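Local coordinates for probable polyketide synthase 1 (Dictyostelium discoideum, PDB 2H84), which probably acts as a polyketide synthase, a type I/III hybrid whose C-terminal chalcone synthase-like domain, the part described here, extends and cyclises acyl chains into acylpyrones in vitro, at residues 79-87 / 247-255. Residues are numbered along the deposited sequence; the frame is centred on the assembly and turned at random.
Sequences RHLETITDV and DLEKEGWNL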
loop_
_atom_site.group_PDB
_atom_site.type_symbol
_atom_site.label_atom_id
_atom_site.label_comp_id
_atom_site.label_asym_id
_atom_site.label_seq_id
_atom_site.Cartn_x
_atom_site.Cartn_y
_atom_site.Cartn_z
ATOM N N ARG A 79 3.298 -21.265 19.471
ATOM C CA ARG A 79 3.244 -20.577 18.181
ATOM C C ARG A 79 3.339 -21.481 16.965
ATOM O O ARG A 79 2.723 -21.205 15.935
ATOM C CB ARG A 79 4.341 -19.515 18.092
ATOM C CG ARG A 79 4.091 -18.309 18.980
ATOM C CD ARG A 79 3.642 -17.058 18.204
ATOM N NE ARG A 79 2.731 -17.351 17.106
ATOM C CZ ARG A 79 3.069 -17.267 15.830
ATOM N NH1 ARG A 79 4.293 -16.890 15.494
ATOM N NH2 ARG A 79 2.188 -17.577 14.890
ATOM N N HIS A 80 4.104 -22.560 17.070
ATOM C CA HIS A 80 4.249 -23.454 15.935
ATOM C C HIS A 80 2.951 -24.154 15.555
ATOM O O HIS A 80 2.834 -24.673 14.445
ATOM C CB HIS A 80 5.349 -24.488 16.193
ATOM C CG HIS A 80 4.956 -25.571 17.146
ATOM N ND1 HIS A 80 4.745 -25.343 18.489
ATOM C CD2 HIS A 80 4.731 -26.891 16.946
ATOM C CE1 HIS A 80 4.405 -26.478 19.075
ATOM N NE2 HIS A 80 4.389 -27.432 18.162
ATOM N N LEU A 81 1.971 -24.150 16.460
ATOM C CA LEU A 81 0.681 -24.798 16.209
ATOM C C LEU A 81 -0.300 -23.891 15.485
ATOM O O LEU A 81 -1.388 -24.326 15.100
ATOM C CB LEU A 81 0.053 -25.255 17.529
ATOM C CG LEU A 81 0.817 -26.335 18.291
ATOM C CD1 LEU A 81 0.118 -26.637 19.591
ATOM C CD2 LEU A 81 0.902 -27.576 17.441
ATOM N N GLU A 82 0.088 -22.632 15.312
ATOM C CA GLU A 82 -0.747 -21.648 14.642
ATOM C C GLU A 82 -0.326 -21.526 13.185
ATOM O O GLU A 82 0.779 -21.913 12.826
ATOM C CB GLU A 82 -0.610 -20.303 15.347
ATOM C CG GLU A 82 -1.141 -20.330 16.762
ATOM C CD GLU A 82 -0.865 -19.042 17.511
ATOM O OE1 GLU A 82 -1.758 -18.583 18.261
ATOM O OE2 GLU A 82 0.252 -18.496 17.351
ATOM N N THR A 83 -1.212 -20.993 12.353
ATOM C CA THR A 83 -0.933 -20.823 10.941
ATOM C C THR A 83 -1.163 -19.363 10.564
ATOM O O THR A 83 -1.579 -18.559 11.397
ATOM C CB THR A 83 -1.860 -21.727 10.109
ATOM O OG1 THR A 83 -3.215 -21.262 10.219
ATOM C CG2 THR A 83 -1.803 -23.154 10.631
ATOM N N ILE A 84 -0.904 -19.021 9.308
ATOM C CA ILE A 84 -1.093 -17.652 8.845
ATOM C C ILE A 84 -2.557 -17.251 9.002
ATOM O O ILE A 84 -2.873 -16.075 9.148
ATOM C CB ILE A 84 -0.677 -17.507 7.358
ATOM C CG1 ILE A 84 -0.857 -16.057 6.886
ATOM C CG2 ILE A 84 -1.492 -18.455 6.501
ATOM C CD1 ILE A 84 0.096 -15.078 7.539
ATOM N N THR A 85 -3.448 -18.233 8.978
ATOM C CA THR A 85 -4.866 -17.943 9.116
ATOM C C THR A 85 -5.126 -17.441 10.513
ATOM O O THR A 85 -5.879 -16.486 10.699
ATOM C CB THR A 85 -5.764 -19.191 8.883
ATOM O OG1 THR A 85 -5.542 -19.713 7.565
ATOM C CG2 THR A 85 -7.250 -18.819 9.019
ATOM N N ASP A 86 -4.496 -18.078 11.493
ATOM C CA ASP A 86 -4.694 -17.694 12.888
ATOM C C ASP A 86 -4.281 -16.273 13.214
ATOM O O ASP A 86 -5.109 -15.435 13.581
ATOM C CB ASP A 86 -3.949 -18.652 13.802
ATOM C CG ASP A 86 -4.460 -20.054 13.685
ATOM O OD1 ASP A 86 -3.693 -20.927 13.241
ATOM O OD2 ASP A 86 -5.637 -20.282 14.029
ATOM N N VAL A 87 -2.992 -16.011 13.085
ATOM C CA VAL A 87 -2.453 -14.694 13.372
ATOM C C VAL A 87 -3.107 -13.542 12.595
ATOM O O VAL A 87 -3.332 -12.456 13.145
ATOM C CB VAL A 87 -0.941 -14.682 13.113
ATOM C CG1 VAL A 87 -0.215 -15.314 14.290
ATOM C CG2 VAL A 87 -0.635 -15.448 11.831
ATOM N N ASP A 247 8.561 -12.938 4.875
ATOM C CA ASP A 247 7.879 -13.765 3.884
ATOM C C ASP A 247 6.534 -14.333 4.319
ATOM O O ASP A 247 6.372 -14.790 5.452
ATOM C CB ASP A 247 8.780 -14.918 3.460
ATOM C CG ASP A 247 9.984 -14.459 2.687
ATOM O OD1 ASP A 247 9.819 -13.792 1.650
ATOM O OD2 ASP A 247 11.109 -14.766 3.104
ATOM N N LEU A 248 5.574 -14.307 3.399
ATOM C CA LEU A 248 4.240 -14.826 3.666
ATOM C C LEU A 248 4.258 -16.323 3.437
ATOM O O LEU A 248 4.500 -16.778 2.324
ATOM C CB LEU A 248 3.216 -14.183 2.730
ATOM C CG LEU A 248 1.801 -14.769 2.792
ATOM C CD1 LEU A 248 1.094 -14.340 4.070
ATOM C CD2 LEU A 248 1.020 -14.296 1.586
ATOM N N GLU A 249 4.011 -17.089 4.489
ATOM C CA GLU A 249 4.006 -18.540 4.387
ATOM C C GLU A 249 2.833 -19.125 5.174
ATOM O O GLU A 249 2.295 -18.483 6.071
ATOM C CB GLU A 249 5.334 -19.110 4.905
ATOM C CG GLU A 249 6.554 -18.549 4.190
ATOM C CD GLU A 249 7.848 -19.233 4.600
ATOM O OE1 GLU A 249 7.947 -19.651 5.772
ATOM O OE2 GLU A 249 8.771 -19.341 3.759
ATOM N N LYS A 250 2.432 -20.343 4.837
ATOM C CA LYS A 250 1.313 -20.976 5.525
ATOM C C LYS A 250 1.425 -20.957 7.045
ATOM O O LYS A 250 0.426 -20.763 7.746
ATOM C CB LYS A 250 1.115 -22.421 5.024
ATOM C CG LYS A 250 2.351 -23.312 5.111
ATOM C CD LYS A 250 2.103 -24.675 4.478
ATOM C CE LYS A 250 3.334 -25.553 4.586
ATOM N NZ LYS A 250 4.534 -24.886 4.042
ATOM N N GLU A 251 2.635 -21.168 7.556
ATOM C CA GLU A 251 2.871 -21.200 9.000
ATOM C C GLU A 251 2.745 -19.820 9.654
ATOM O O GLU A 251 2.524 -19.710 10.865
ATOM C CB GLU A 251 4.255 -21.795 9.298
ATOM C CG GLU A 251 4.501 -23.174 8.694
ATOM C CD GLU A 251 4.858 -23.128 7.234
ATOM O OE1 GLU A 251 5.120 -24.210 6.673
ATOM O OE2 GLU A 251 4.884 -22.015 6.660
ATOM N N GLY A 252 2.844 -18.775 8.832
ATOM C CA GLY A 252 2.780 -17.395 9.303
ATOM C C GLY A 252 3.874 -16.598 8.606
ATOM O O GLY A 252 4.464 -17.088 7.662
ATOM N N TRP A 253 4.169 -15.388 9.052
ATOM C CA TRP A 253 5.204 -14.608 8.387
ATOM C C TRP A 253 6.606 -15.060 8.786
ATOM O O TRP A 253 6.915 -15.157 9.978
ATOM C CB TRP A 253 5.076 -13.131 8.716
ATOM C CG TRP A 253 3.776 -12.524 8.353
ATOM C CD1 TRP A 253 2.637 -12.523 9.093
ATOM C CD2 TRP A 253 3.462 -11.872 7.124
ATOM N NE1 TRP A 253 1.619 -11.917 8.398
ATOM C CE2 TRP A 253 2.098 -11.508 7.183
ATOM C CE3 TRP A 253 4.198 -11.563 5.976
ATOM C CZ2 TRP A 253 1.450 -10.852 6.136
ATOM C CZ3 TRP A 253 3.554 -10.909 4.931
ATOM C CH2 TRP A 253 2.189 -10.561 5.020
ATOM N N ASN A 254 7.462 -15.308 7.788
ATOM C CA ASN A 254 8.837 -15.740 8.050
ATOM C C ASN A 254 9.791 -14.553 8.129
ATOM O O ASN A 254 10.130 -13.938 7.111
ATOM C CB ASN A 254 9.319 -16.711 6.975
ATOM C CG ASN A 254 10.584 -17.460 7.389
ATOM O OD1 ASN A 254 11.212 -17.136 8.405
ATOM N ND2 ASN A 254 10.965 -18.466 6.598
ATOM N N LEU A 255 10.233 -14.237 9.348
ATOM C CA LEU A 255 11.168 -13.116 9.527
ATOM C C LEU A 255 12.669 -13.460 9.337
ATOM O O LEU A 255 13.099 -14.599 9.548
ATOM C CB LEU A 255 10.977 -12.477 10.903
ATOM C CG LEU A 255 11.906 -11.298 11.147
ATOM C CD1 LEU A 255 11.120 -10.037 11.429
ATOM C CD2 LEU A 255 12.822 -11.620 12.309
HETATM O O HOH W 1 3.647 -20.988 13.324
HETATM O O HOH W 2 5.391 -15.945 12.338
#
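Ile84, at the start of helix 84-110, packs on Leu248 and Trp253 of a beta hairpin. It is buried and supplies 98 of the 294 Å² hidden between the segments. Its N-H meets Lys250 O at 2.7 Å and 164°, tying the helix start to the type I turn Glu249-Gly252. With CG1 anti to the backbone N (chi1 -179°), Ile84 CD1 reaches over the Trp253 five-membered ring, 4.0 Å from its centroid and 29° off the normal, a CH-pi contact. The same methyl lies 3.7 Å from Leu248 CD1, the side chains crossing at about a right angle.

Thr83 CB lies 3.4 Å from Lys250 O. In a capping box, Asp86 OD1 accepts from Thr83 N (2.6 Å, anti lone pair) and Thr83 OG1, which accepts from Thr85 N (3.3 Å). Replacing Thr83 by an alanine removes OG1, which would probably leave Thr85 N without its capping acceptor.

The turn's outer side is looser: Lys250 CB stays 5.0 Å from Ile84 CG2, and Lys250 NZ forms a salt bridge with exposed Glu251 OE1 (2.8 Å). Toward Arg79 the backbones part, and a water spans Arg79 O and Glu251 O.

Away from predicted active-site Cys157, the contact joins helix 84-110, in the N-terminal chalcone/stilbene synthase family region, to antiparallel hairpin 244-249/252-257 in the C-terminal one. Trp253 stacks on Trp246, and Thr85 OG1 bonds to Lys250 N of the second subunit.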